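Long-range contacts in fibronectin type III domain-containing protein (Simiduia agarivorans, PDB 6P2K), which probably hydrolyses xyloglucan-type beta-glucans, as a family 74 glycoside hydrolase whose catalytic part is made of two seven-bladed beta-propellers: residues B[163-168]-B[182-187]; B[209-214]-B[223-228]; B[138-143]-B[153-158]; B[198-203]-B[248-253]; B[262-267]-B[285-290]. One frame throughout, in Å; residues are numbered along the deposited sequence.

Contact 1 of 5, residues B[163-168]-B[182-187]; sequences DRNVYS and GSNKGV
Val166 and Ser183 face each other as an antiparallel non-hydrogen-bonded pair, whereas Ser168 meets Gly182 as a hydrogen-bonded one. Between the two the register slips by one residue, so Tyr167 and Ser168 both face Gly182: a classic beta bulge in the hairpin of strands 166-171 and 179-183, which opens a propeller blade. Tyr167 N reaches Gly182 O at 2.7 Å, Ser168 N adds a weak bond to the same oxygen, and Gly182 N answers to Ser168 O at 2.9 Å. Ahead of the bulge Asn165 O takes two donors, Asn184 N at 3.0 Å nearly head-on and Ser183 OG at 2.8 Å from above the carbonyl plane. That hydroxyl also receives Lys185 N, an ST turn.

The Asn184 amide then spans two partners. Its ND2 reaches Asp163 OD1 at 2.7 Å, coming down on the carboxylate, whose plane stands 80° from the amide's. Asn165 N arrives at OD1 from the opposite face, an Asx turn, with Asp163 CG anti to the backbone N (chi1 -175°) turning OD1 toward it. A more bent bond links ND2 to Tyr167 OH at 3.1 Å, while Asn184 OD1 sits at the tyrosine edge. Lys212 NZ, from the next blade, binds both Tyr167 OH and Asn184 OD1. Bonds on both ends of the amide fix its rotation, and the lysine's charge would probably polarise the phenol and amide that it joins.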
# COMPACT_ATOMS: atom_id res chain seq x y z
N ASP B 163 3.85 14.27 65.49
CA ASP B 163 4.71 13.67 64.48
C ASP B 163 6.15 14.16 64.63
O ASP B 163 6.40 15.37 64.70
CB ASP B 163 4.17 13.99 63.08
CG ASP B 163 4.94 13.29 61.98
OD1 ASP B 163 6.14 13.59 61.80
OD2 ASP B 163 4.35 12.43 61.29
N ARG B 164 7.09 13.21 64.66
CA ARG B 164 8.48 13.48 65.02
C ARG B 164 9.42 13.42 63.83
O ARG B 164 10.64 13.47 64.01
CB ARG B 164 8.93 12.48 66.09
CG ARG B 164 9.13 11.09 65.53
CD ARG B 164 8.90 9.99 66.56
NE ARG B 164 8.67 8.71 65.90
CZ ARG B 164 9.63 7.93 65.42
NH1 ARG B 164 10.90 8.30 65.53
NH2 ARG B 164 9.33 6.78 64.84
N ASN B 165 8.89 13.32 62.61
CA ASN B 165 9.71 13.18 61.42
C ASN B 165 10.65 14.37 61.26
O ASN B 165 10.20 15.52 61.22
CB ASN B 165 8.82 13.04 60.19
CG ASN B 165 9.56 12.54 58.96
OD1 ASN B 165 10.75 12.25 59.02
ND2 ASN B 165 8.86 12.45 57.84
N VAL B 166 11.95 14.10 61.20
CA VAL B 166 12.96 15.12 60.96
C VAL B 166 13.37 15.05 59.49
O VAL B 166 13.65 13.96 58.97
CB VAL B 166 14.18 14.95 61.87
CG1 VAL B 166 15.26 15.97 61.53
CG2 VAL B 166 13.77 15.08 63.33
N TYR B 167 13.40 16.20 58.83
CA TYR B 167 13.68 16.26 57.40
C TYR B 167 15.11 16.67 57.08
O TYR B 167 15.71 16.10 56.16
CB TYR B 167 12.70 17.22 56.71
CG TYR B 167 11.27 16.73 56.75
CD1 TYR B 167 10.87 15.65 55.97
CD2 TYR B 167 10.33 17.33 57.58
CE1 TYR B 167 9.56 15.20 56.01
CE2 TYR B 167 9.02 16.88 57.62
CZ TYR B 167 8.64 15.81 56.84
OH TYR B 167 7.34 15.36 56.88
N SER B 168 15.69 17.62 57.81
CA SER B 168 17.06 18.02 57.53
C SER B 168 17.75 18.47 58.81
O SER B 168 17.12 18.86 59.79
CB SER B 168 17.13 19.12 56.46
OG SER B 168 16.03 20.01 56.57
N GLY B 182 15.11 20.65 60.89
CA GLY B 182 13.78 20.94 60.41
C GLY B 182 12.87 19.74 60.51
O GLY B 182 13.18 18.68 59.96
N SER B 183 11.75 19.88 61.20
CA SER B 183 10.93 18.73 61.55
C SER B 183 9.46 19.10 61.45
O SER B 183 9.09 20.26 61.31
CB SER B 183 11.27 18.22 62.96
OG SER B 183 10.30 17.30 63.41
N ASN B 184 8.61 18.07 61.52
CA ASN B 184 7.20 18.31 61.74
C ASN B 184 6.94 18.89 63.13
O ASN B 184 5.86 19.43 63.38
CB ASN B 184 6.39 17.03 61.54
CG ASN B 184 6.26 16.64 60.07
OD1 ASN B 184 6.14 17.49 59.19
ND2 ASN B 184 6.29 15.34 59.80
N LYS B 185 7.91 18.76 64.04
CA LYS B 185 7.82 19.47 65.31
C LYS B 185 7.91 20.97 65.10
O LYS B 185 7.23 21.75 65.78
CB LYS B 185 8.94 19.00 66.24
CG LYS B 185 8.95 17.51 66.52
CD LYS B 185 7.62 17.06 67.09
CE LYS B 185 7.70 15.65 67.64
NZ LYS B 185 7.79 15.62 69.12
N GLY B 186 8.74 21.39 64.16
CA GLY B 186 9.09 22.77 63.93
C GLY B 186 10.59 22.87 63.72
O GLY B 186 11.29 21.86 63.67
N VAL B 187 11.08 24.10 63.60
CA VAL B 187 12.51 24.33 63.43
C VAL B 187 13.13 24.53 64.80
O VAL B 187 12.71 25.40 65.57
CB VAL B 187 12.77 25.55 62.53
CG1 VAL B 187 14.24 25.93 62.58
CG2 VAL B 187 12.37 25.23 61.11

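Contact 2 of 5, residues B[209-214]-B[223-228]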
# COMPACT_ATOMS: atom_id res chain seq x y z
N PRO B 209 2.25 24.61 61.20
CA PRO B 209 3.35 24.44 62.16
C PRO B 209 4.49 23.58 61.64
O PRO B 209 5.62 23.72 62.12
CB PRO B 209 2.67 23.77 63.37
CG PRO B 209 1.19 23.69 63.02
CD PRO B 209 1.10 23.77 61.54
N TRP B 210 4.24 22.70 60.68
CA TRP B 210 5.21 21.69 60.29
C TRP B 210 6.20 22.25 59.27
O TRP B 210 5.80 22.77 58.23
CB TRP B 210 4.50 20.46 59.71
CG TRP B 210 3.69 19.73 60.72
CD1 TRP B 210 3.41 20.11 62.00
CD2 TRP B 210 3.03 18.47 60.53
NE1 TRP B 210 2.63 19.17 62.62
CE2 TRP B 210 2.38 18.15 61.74
CE3 TRP B 210 2.92 17.58 59.46
CZ2 TRP B 210 1.63 16.99 61.91
CZ3 TRP B 210 2.18 16.42 59.63
CH2 TRP B 210 1.55 16.14 60.84
N ASN B 211 7.49 22.13 59.58
CA ASN B 211 8.53 22.48 58.64
C ASN B 211 8.89 21.27 57.78
O ASN B 211 9.03 20.15 58.30
CB ASN B 211 9.78 22.98 59.36
CG ASN B 211 10.97 23.13 58.42
OD1 ASN B 211 11.88 22.30 58.42
ND2 ASN B 211 10.95 24.17 57.61
N LYS B 212 9.03 21.50 56.48
CA LYS B 212 9.35 20.44 55.53
C LYS B 212 10.77 20.60 54.99
O LYS B 212 11.03 20.43 53.80
CB LYS B 212 8.35 20.43 54.38
CG LYS B 212 6.92 20.16 54.82
CD LYS B 212 6.80 18.82 55.54
CE LYS B 212 5.37 18.53 55.95
NZ LYS B 212 5.21 17.14 56.47
N GLY B 213 11.71 20.90 55.87
CA GLY B 213 13.09 21.05 55.48
C GLY B 213 13.58 22.48 55.67
O GLY B 213 12.82 23.44 55.55
N ILE B 214 14.87 22.61 55.97
CA ILE B 214 15.50 23.91 56.16
C ILE B 214 16.79 23.96 55.37
O ILE B 214 17.36 22.94 54.99
CB ILE B 214 15.80 24.21 57.64
CG1 ILE B 214 16.72 23.14 58.21
CG2 ILE B 214 14.51 24.32 58.44
CD1 ILE B 214 16.88 23.22 59.69
N LEU B 223 18.44 31.79 57.02
CA LEU B 223 17.79 30.49 57.08
C LEU B 223 16.57 30.49 56.17
O LEU B 223 15.76 31.42 56.22
CB LEU B 223 17.38 30.15 58.52
CG LEU B 223 16.67 28.83 58.81
CD1 LEU B 223 17.65 27.67 58.79
CD2 LEU B 223 15.94 28.89 60.15
N TYR B 224 16.44 29.45 55.35
CA TYR B 224 15.30 29.27 54.47
C TYR B 224 14.53 28.01 54.87
O TYR B 224 15.12 27.02 55.31
CB TYR B 224 15.73 29.16 53.00
CG TYR B 224 16.57 30.32 52.52
CD1 TYR B 224 15.98 31.44 51.96
CD2 TYR B 224 17.95 30.29 52.62
CE1 TYR B 224 16.74 32.51 51.51
CE2 TYR B 224 18.72 31.35 52.18
CZ TYR B 224 18.11 32.45 51.62
OH TYR B 224 18.87 33.51 51.18
N ALA B 225 13.21 28.05 54.69
CA ALA B 225 12.39 26.94 55.14
C ALA B 225 11.07 26.92 54.37
O ALA B 225 10.63 27.94 53.82
CB ALA B 225 12.12 27.03 56.65
N THR B 226 10.46 25.74 54.33
CA THR B 226 9.09 25.56 53.87
C THR B 226 8.25 25.05 55.02
O THR B 226 8.70 24.20 55.80
CB THR B 226 9.00 24.59 52.68
OG1 THR B 226 9.02 23.25 53.16
CG2 THR B 226 10.16 24.80 51.72
N TYR B 227 7.03 25.57 55.14
CA TYR B 227 6.14 25.23 56.23
C TYR B 227 4.81 24.74 55.68
O TYR B 227 4.31 25.28 54.68
CB TYR B 227 5.92 26.43 57.16
CG TYR B 227 6.99 26.60 58.21
CD1 TYR B 227 8.15 27.32 57.94
CD2 TYR B 227 6.84 26.05 59.48
CE1 TYR B 227 9.13 27.48 58.90
CE2 TYR B 227 7.81 26.21 60.45
CZ TYR B 227 8.95 26.92 60.15
OH TYR B 227 9.92 27.09 61.11
N ALA B 228 4.25 23.73 56.32
CA ALA B 228 3.06 23.06 55.83
C ALA B 228 2.02 22.95 56.93
O ALA B 228 2.34 22.95 58.12
CB ALA B 228 3.39 21.66 55.31
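Trp210 and Ala228 pair near one end of the first hairpin of a four-stranded propeller blade, where strand 210-216 runs antiparallel to strand 222-228. They exchange backbone bonds, Ala228 N to Trp210 O at 2.6 Å and Trp210 N to Ala228 O at 3.2 Å, and Lys212 N follows with a 2.8 Å bond to Thr226 O. Beyond it the register shifts by one, a beta bulge that brings Ile214 opposite Ala225.

Asn211 shapes the bulge. With CG anti to the backbone N (chi1 170°), its amide doubles back along its own strand: OD1 takes Gly213 N at 2.9 Å, an Asx turn, and ND2 gives to Gly213 O, each donor standing well above the carbonyl plane it meets. Gly213 adopts a positive phi (115°) at which a CB would press on the preceding carbonyl. With an alanine in place of Asn211, Gly213 N and O would probably lose their side-chain mates, and the bulge would be freer to shift. Asn211 CB rests over one face of Tyr227, 4.2 Å from the ring centroid, a CH-pi contact displaced toward the rim. At the bulge Lys212 crosses Thr226 at about a right angle, CB 3.1 Å from OG1, a hydroxyl that is hydrogen-bonded to Tyr265 O.

Further along, Ile214 CB touches Leu223 CD1 at 4.1 Å. The hairpin lies between neighbouring blades: Val187 of strand 187-190 packs on Asn211, Ile214 and Tyr227, while strand 265-270 brings Trp266 against Lys212 and Pro268 against Thr226.

Contact 3 of 5, residues B[138-143]-B[153-158]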
# COMPACT_ATOMS: atom_id res chain seq x y z
N PRO B 138 8.11 11.33 70.55
CA PRO B 138 8.97 12.44 70.98
C PRO B 138 10.00 12.77 69.91
O PRO B 138 10.60 11.89 69.30
CB PRO B 138 9.64 11.90 72.25
CG PRO B 138 8.88 10.65 72.62
CD PRO B 138 8.35 10.11 71.33
N GLY B 139 10.20 14.07 69.69
CA GLY B 139 11.24 14.52 68.80
C GLY B 139 12.60 14.20 69.39
O GLY B 139 12.92 14.65 70.50
N GLN B 140 13.40 13.41 68.68
CA GLN B 140 14.68 12.96 69.20
C GLN B 140 15.72 12.94 68.09
O GLN B 140 15.39 12.99 66.90
CB GLN B 140 14.56 11.57 69.84
CG GLN B 140 13.94 11.61 71.23
CD GLN B 140 13.96 10.25 71.90
OE1 GLN B 140 13.73 9.23 71.26
NE2 GLN B 140 14.23 10.24 73.20
N VAL B 141 16.98 12.87 68.51
CA VAL B 141 18.12 12.96 67.61
C VAL B 141 19.27 12.17 68.21
O VAL B 141 19.57 12.31 69.40
CB VAL B 141 18.53 14.43 67.36
CG1 VAL B 141 20.00 14.54 67.04
CG2 VAL B 141 17.69 15.04 66.24
N PHE B 142 19.92 11.34 67.40
CA PHE B 142 21.09 10.59 67.84
C PHE B 142 22.35 11.37 67.50
O PHE B 142 22.54 11.79 66.35
CB PHE B 142 21.12 9.21 67.19
CG PHE B 142 19.95 8.34 67.55
CD1 PHE B 142 19.98 7.55 68.69
CD2 PHE B 142 18.82 8.32 66.76
CE1 PHE B 142 18.90 6.76 69.02
CE2 PHE B 142 17.74 7.53 67.09
CZ PHE B 142 17.78 6.74 68.22
N VAL B 143 23.21 11.57 68.49
CA VAL B 143 24.43 12.35 68.33
C VAL B 143 25.60 11.50 68.79
O VAL B 143 25.48 10.71 69.74
CB VAL B 143 24.36 13.67 69.13
CG1 VAL B 143 24.08 13.40 70.59
CG2 VAL B 143 25.64 14.48 68.95
N THR B 153 20.88 9.52 72.88
CA THR B 153 19.58 9.98 72.41
C THR B 153 19.28 11.33 73.04
O THR B 153 19.07 11.43 74.25
CB THR B 153 18.49 8.96 72.74
OG1 THR B 153 18.93 7.66 72.34
CG2 THR B 153 17.21 9.30 72.01
N VAL B 154 19.26 12.38 72.22
CA VAL B 154 18.92 13.72 72.66
C VAL B 154 17.47 13.99 72.28
O VAL B 154 17.09 13.85 71.11
CB VAL B 154 19.85 14.78 72.03
CG1 VAL B 154 19.37 16.18 72.38
CG2 VAL B 154 21.27 14.57 72.51
N THR B 155 16.66 14.36 73.27
CA THR B 155 15.26 14.70 73.05
C THR B 155 15.14 16.21 72.92
O THR B 155 15.74 16.96 73.70
CB THR B 155 14.40 14.20 74.22
OG1 THR B 155 14.49 12.77 74.30
CG2 THR B 155 12.94 14.61 74.02
N PHE B 156 14.38 16.66 71.92
CA PHE B 156 14.08 18.08 71.78
C PHE B 156 12.59 18.39 71.81
O PHE B 156 12.22 19.57 71.73
CB PHE B 156 14.71 18.65 70.49
CG PHE B 156 14.26 17.96 69.22
CD1 PHE B 156 13.13 18.40 68.54
CD2 PHE B 156 14.99 16.91 68.70
CE1 PHE B 156 12.73 17.78 67.37
CE2 PHE B 156 14.59 16.29 67.53
CZ PHE B 156 13.46 16.73 66.86
N ASP B 157 11.73 17.39 71.94
CA ASP B 157 10.30 17.61 72.16
C ASP B 157 9.74 16.41 72.90
O ASP B 157 9.97 15.27 72.50
CB ASP B 157 9.56 17.84 70.84
CG ASP B 157 8.07 18.04 71.04
OD1 ASP B 157 7.32 17.04 71.06
OD2 ASP B 157 7.64 19.20 71.18
N SER B 158 8.99 16.68 73.98
CA SER B 158 8.53 15.64 74.88
C SER B 158 7.19 15.03 74.47
O SER B 158 6.83 13.97 74.98
CB SER B 158 8.40 16.18 76.30
OG SER B 158 9.43 17.12 76.58
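Val141 and Val154 make the regular backbone pair here, each N bonded to the other's O at 2.8 Å. Toward the corner at Phe156, Gly139 O takes Phe156 N at 2.9 Å and, weakly, Asp157 N. These bonds join strands 139-144 and 152-155, the outer hairpin of a propeller blade.

One side-chain hydrogen bond crosses. Gln140, extended beyond CG, sends NE2 to Thr155 OG1 at 2.8 Å, nearly straight (168°) and in the plane of its amide, with the Thr153 methyl CG2 against the same amide, 3.4 Å from CD.

Aromatic contacts follow. Phe156 CG lies between its backbone N and carbonyl carbon (chi1 58°), which folds the ring back over Gly139; CA stands 3.9 Å from the ring centroid, a CH-pi contact over the face. A CB on Gly139 would run into that ring. Apolar contacts continue beside it: Val141 CG2 meets Phe156 CE2 at 3.6 Å, and Val143 CG1 meets Val154 CG2.

Gln140, Thr153 and Thr155 thus share one face with the Phe142 ring, Val141 and Val154 lie on the other, and Phe156 folds in from the corner, its apolar ring joined from the next blade by Leu181, which also touches Val141, and by the Tyr188 ring.

Contact 4 of 5, residues B[198-203]-B[248-253]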
# COMPACT_ATOMS: atom_id res chain seq x y z
N GLN B 198 15.69 23.95 71.44
CA GLN B 198 14.42 24.59 71.77
C GLN B 198 13.84 25.18 70.49
O GLN B 198 14.58 25.54 69.57
CB GLN B 198 14.55 25.69 72.86
CG GLN B 198 15.56 26.79 72.59
CD GLN B 198 16.96 26.32 72.79
OE1 GLN B 198 17.34 25.92 73.89
NE2 GLN B 198 17.74 26.33 71.73
N ARG B 199 12.52 25.27 70.45
CA ARG B 199 11.82 25.52 69.21
C ARG B 199 11.96 26.97 68.76
O ARG B 199 11.87 27.90 69.56
CB ARG B 199 10.34 25.16 69.36
CG ARG B 199 9.62 25.00 68.05
CD ARG B 199 8.27 24.37 68.28
NE ARG B 199 7.39 24.58 67.14
CZ ARG B 199 6.06 24.63 67.22
NH1 ARG B 199 5.46 24.48 68.39
NH2 ARG B 199 5.34 24.84 66.13
N ILE B 200 12.19 27.14 67.46
CA ILE B 200 12.05 28.43 66.80
C ILE B 200 10.61 28.56 66.34
O ILE B 200 10.05 27.63 65.76
CB ILE B 200 13.03 28.56 65.62
CG1 ILE B 200 14.38 29.08 66.10
CG2 ILE B 200 12.45 29.45 64.53
CD1 ILE B 200 15.46 28.98 65.05
N ALA B 201 9.99 29.70 66.63
CA ALA B 201 8.64 29.95 66.16
C ALA B 201 8.64 30.07 64.64
O ALA B 201 9.44 30.82 64.07
CB ALA B 201 8.07 31.22 66.80
N GLY B 202 7.74 29.33 63.99
CA GLY B 202 7.59 29.43 62.57
C GLY B 202 6.92 30.73 62.17
O GLY B 202 6.56 31.56 63.01
N PRO B 203 6.72 30.91 60.86
CA PRO B 203 6.11 32.16 60.37
C PRO B 203 4.66 32.30 60.75
O PRO B 203 4.16 33.43 60.85
CB PRO B 203 6.29 32.07 58.85
CG PRO B 203 7.12 30.83 58.60
CD PRO B 203 6.91 29.94 59.77
N SER B 248 20.01 36.19 63.07
CA SER B 248 20.14 37.19 64.15
C SER B 248 18.78 37.52 64.83
O SER B 248 18.72 37.48 66.00
CB SER B 248 20.96 38.41 63.70
OG SER B 248 20.38 39.14 62.63
N ASN B 249 17.71 37.77 64.08
CA ASN B 249 16.36 38.02 64.52
C ASN B 249 15.45 37.04 63.80
O ASN B 249 15.48 36.95 62.57
CB ASN B 249 15.90 39.45 64.20
CG ASN B 249 17.00 40.48 64.33
OD1 ASN B 249 18.05 40.36 63.71
ND2 ASN B 249 16.73 41.55 65.08
N ILE B 250 14.63 36.32 64.56
CA ILE B 250 13.59 35.53 63.91
C ILE B 250 12.55 36.50 63.36
O ILE B 250 11.91 37.24 64.11
CB ILE B 250 12.99 34.49 64.86
CG1 ILE B 250 13.68 33.13 64.67
CG2 ILE B 250 11.51 34.29 64.57
CD1 ILE B 250 15.20 33.19 64.67
N ASN B 251 12.43 36.53 62.03
CA ASN B 251 11.63 37.52 61.33
C ASN B 251 11.32 36.99 59.94
O ASN B 251 11.93 37.41 58.96
CB ASN B 251 12.37 38.86 61.26
CG ASN B 251 11.48 40.00 60.81
OD1 ASN B 251 10.28 40.00 61.05
ND2 ASN B 251 12.08 40.98 60.14
N TRP B 252 10.39 36.04 59.86
CA TRP B 252 10.15 35.31 58.62
C TRP B 252 9.49 36.20 57.58
O TRP B 252 8.50 36.89 57.85
CB TRP B 252 9.28 34.09 58.87
CG TRP B 252 9.92 33.00 59.68
CD1 TRP B 252 9.71 32.73 61.00
CD2 TRP B 252 10.85 32.02 59.20
NE1 TRP B 252 10.46 31.64 61.38
CE2 TRP B 252 11.17 31.19 60.30
CE3 TRP B 252 11.45 31.77 57.97
CZ2 TRP B 252 12.06 30.12 60.19
CZ3 TRP B 252 12.33 30.71 57.86
CH2 TRP B 252 12.63 29.90 58.97
N GLN B 253 10.03 36.15 56.37
CA GLN B 253 9.47 36.80 55.20
C GLN B 253 9.08 35.70 54.23
O GLN B 253 9.92 34.86 53.89
CB GLN B 253 10.51 37.69 54.55
CG GLN B 253 11.25 38.54 55.57
CD GLN B 253 10.37 39.65 56.15
OE1 GLN B 253 9.77 39.46 57.22
NE2 GLN B 253 10.32 40.81 55.48
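Trp252 supplies the large bump, and the bend from Ala201 to Pro203 gives the shelf it leans on. Pro203 lies over one face of the indole, its CG 3.9 Å from the centroid of the five-membered ring and only 20° off the normal, a CH-pi contact displaced toward the rim. Pro203 CB meanwhile fits beside Trp252 CB at 3.6 Å, so the proline ring fills the angle where the indole leaves the backbone. The main chain continues the shelf, with Gly202 C 3.6 Å from Trp252 CD1.

At its edge the indole is pinned by one bond: NE1 reaches Ala201 O at 3.0 Å, close to the ring plane and on a carbonyl lone pair. Trp252 CG lies anti to the carbonyl carbon (chi1 -68°), a setting that swings the ring across to this bend. The contact is made near the outer margin of the propeller, between the region of strand 198-200, outermost in its blade, and the loop leading into strand 253-254, outermost in the next.

A smaller bump lies beside the ring. The methyl Ile200 CG2 faces the indole edge, 4.3 Å from Trp252 NE1, and touches Ile250 CG1 at 3.9 Å, the two isoleucines crossing at a slant. Ile250 turns its other branch, CG2, to Ala201 O at 4.1 Å. Within its own blade the indole packs on Leu223 and Ala225, while Tyr227 and Tyr243 also touch Pro203, and Tyr243 the indole as well.

Contact 5 of 5, residues B[262-267]-B[285-290]; sequences NRRYWY and AVKDRF
Arg264 passes over Val286, crosses Asp288 at about a right angle, and can be followed outward atom by atom. Its CB touches Val286 CG1 at 3.7 Å; CG passes Asp288 OD2 at 3.4 Å; CD rests on Val286 O at 3.2 Å. The chain is extended from CG to NE, carrying the guanidinium out to Asp288 OD1, where NH1 makes a weak salt bridge at 3.4 Å. Water 3, at the edge of the group, donates to Asp288 OD1 and takes a weak bond from Arg264 NH1. Lys287 CD covers one face; NE and NH2 are both hydrogen-bonded outside the two segments, NH2 to Leu234 O. The firmer grip on Asp288 comes from the backbone, Arg264 N to OD2 at 2.7 Å. Arg263 NH1 adds a second weak salt bridge to OD1, although its NH2 pairs with Glu260.

Tyr265 turns an edge to the face of Phe290 in an offset edge-to-face pair, planes 60° apart. Trp266, with CG between the backbone N and carbonyl carbon (chi1 78°), takes Val286 CB over its six-membered ring, 3.5 Å from the centroid, while Tyr267 covers the opposite face. An alanine at Trp266 is likely to open a gap between Val286 and Tyr267.

Tyr265 pairs with Ala285 where strands 265-270 and 278-285 adjoin in one propeller blade. Strand 265-270 is also tied to the preceding blade, through Tyr267 with Lys212, and Val286 touches Asp123 in a loop near the zinc site.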
# COMPACT_ATOMS: atom_id res chain seq x y z
N ASN B 262 0.41 26.56 45.21
CA ASN B 262 -0.17 25.30 45.67
C ASN B 262 0.72 24.11 45.30
O ASN B 262 0.30 23.17 44.63
CB ASN B 262 -1.58 25.13 45.10
CG ASN B 262 -2.37 24.04 45.80
OD1 ASN B 262 -2.27 23.87 47.02
ND2 ASN B 262 -3.16 23.30 45.03
N ARG B 263 1.97 24.15 45.77
CA ARG B 263 2.93 23.09 45.53
C ARG B 263 3.58 22.66 46.84
O ARG B 263 3.74 23.46 47.76
CB ARG B 263 4.01 23.51 44.53
CG ARG B 263 3.46 24.01 43.20
CD ARG B 263 2.64 22.94 42.50
NE ARG B 263 2.68 23.07 41.05
CZ ARG B 263 2.28 22.13 40.20
NH1 ARG B 263 1.81 20.98 40.65
NH2 ARG B 263 2.36 22.34 38.89
N ARG B 264 3.97 21.39 46.90
CA ARG B 264 4.52 20.79 48.12
C ARG B 264 6.04 20.99 48.18
O ARG B 264 6.82 20.04 48.25
CB ARG B 264 4.16 19.32 48.19
CG ARG B 264 2.67 19.01 48.14
CD ARG B 264 2.45 17.61 47.60
NE ARG B 264 1.16 17.05 47.99
CZ ARG B 264 0.20 16.74 47.12
NH1 ARG B 264 0.39 16.95 45.82
NH2 ARG B 264 -0.94 16.22 47.54
N TYR B 265 6.45 22.26 48.17
CA TYR B 265 7.86 22.59 48.20
C TYR B 265 8.51 22.07 49.47
O TYR B 265 7.95 22.20 50.57
CB TYR B 265 8.06 24.10 48.10
CG TYR B 265 7.55 24.70 46.81
CD1 TYR B 265 8.14 24.39 45.59
CD2 TYR B 265 6.48 25.59 46.80
CE1 TYR B 265 7.69 24.94 44.41
CE2 TYR B 265 6.01 26.14 45.62
CZ TYR B 265 6.62 25.81 44.43
OH TYR B 265 6.17 26.35 43.24
N TRP B 266 9.69 21.48 49.34
CA TRP B 266 10.36 20.89 50.49
C TRP B 266 11.86 20.79 50.22
O TRP B 266 12.32 20.97 49.09
CB TRP B 266 9.75 19.52 50.84
CG TRP B 266 10.16 18.34 49.97
CD1 TRP B 266 10.78 18.37 48.75
CD2 TRP B 266 9.95 16.96 50.27
NE1 TRP B 266 10.98 17.10 48.29
CE2 TRP B 266 10.48 16.21 49.21
CE3 TRP B 266 9.37 16.28 51.35
CZ2 TRP B 266 10.44 14.82 49.18
CZ3 TRP B 266 9.33 14.90 51.33
CH2 TRP B 266 9.86 14.18 50.25
N TYR B 267 12.61 20.51 51.28
CA TYR B 267 14.05 20.29 51.22
C TYR B 267 14.81 21.41 50.50
O TYR B 267 15.55 21.15 49.55
CB TYR B 267 14.35 18.96 50.56
CG TYR B 267 14.13 17.74 51.43
CD1 TYR B 267 12.85 17.27 51.67
CD2 TYR B 267 15.20 17.06 51.99
CE1 TYR B 267 12.64 16.15 52.46
CE2 TYR B 267 15.00 15.94 52.77
CZ TYR B 267 13.71 15.49 53.01
OH TYR B 267 13.51 14.38 53.79
N ALA B 285 10.11 19.48 45.04
CA ALA B 285 8.90 19.18 45.80
C ALA B 285 8.66 17.68 45.81
O ALA B 285 9.22 16.93 45.01
CB ALA B 285 7.68 19.89 45.22
N VAL B 286 7.80 17.25 46.73
CA VAL B 286 7.30 15.89 46.75
C VAL B 286 6.01 15.84 45.94
O VAL B 286 5.16 16.73 46.05
CB VAL B 286 7.09 15.39 48.19
CG1 VAL B 286 6.24 16.36 49.00
CG2 VAL B 286 6.49 13.98 48.20
N LYS B 287 5.90 14.82 45.09
CA LYS B 287 4.74 14.54 44.24
C LYS B 287 4.60 15.49 43.05
O LYS B 287 4.49 15.03 41.91
CB LYS B 287 3.45 14.54 45.06
CG LYS B 287 3.25 13.30 45.92
CD LYS B 287 1.78 12.90 45.99
CE LYS B 287 1.50 12.05 47.23
NZ LYS B 287 1.05 10.67 46.89
N ASP B 288 4.59 16.80 43.30
CA ASP B 288 4.24 17.76 42.26
C ASP B 288 5.27 17.77 41.13
O ASP B 288 6.48 17.69 41.36
CB ASP B 288 4.13 19.16 42.86
CG ASP B 288 2.93 19.31 43.78
OD1 ASP B 288 1.82 18.92 43.38
OD2 ASP B 288 3.11 19.81 44.91
N ARG B 289 4.77 17.89 39.90
CA ARG B 289 5.59 17.90 38.68
C ARG B 289 5.65 19.32 38.13
O ARG B 289 4.68 19.80 37.53
CB ARG B 289 5.02 16.94 37.63
CG ARG B 289 5.05 15.48 38.03
CD ARG B 289 4.74 14.57 36.84
NE ARG B 289 4.95 13.17 37.18
CZ ARG B 289 6.13 12.56 37.16
NH1 ARG B 289 7.22 13.23 36.80
NH2 ARG B 289 6.22 11.28 37.50
N PHE B 290 6.79 19.99 38.32
CA PHE B 290 7.00 21.30 37.74
C PHE B 290 8.45 21.54 37.33
O PHE B 290 8.79 22.66 36.95
CB PHE B 290 6.56 22.42 38.71
CG PHE B 290 7.20 22.32 40.07
CD1 PHE B 290 8.49 22.77 40.28
CD2 PHE B 290 6.50 21.77 41.13
CE1 PHE B 290 9.07 22.68 41.53
CE2 PHE B 290 7.07 21.68 42.37
CZ PHE B 290 8.36 22.13 42.58
O HOH W 1 -0.11 20.21 44.79
O HOH W 2 1.97 17.67 39.55
O HOH W 3 0.07 16.87 42.60

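Contacts 3, 1, 2 and 5 step through four successive blades of one propeller. Between contacts 3 and 1 the tie is a salt bridge, Lys185 NZ to Asp157 OD1; contacts 1 and 2, with centres about 9 Å apart, are joined through Lys212 NZ. Contact 2 meets contact 5, about 13 Å away between centres, through the backbone of Lys212 and Tyr267. Contact 4 closes a loop around contact 2 and packs against it, Tyr227 CE1 3.4 Å from Pro203 CD. The zinc held by Gln16 and Asp124 lies about 8 Å from the Val286 side chain of contact 5 and about 11 Å from the Asn165 side chain of contact 1; contacts 3 and 4 lie away from it.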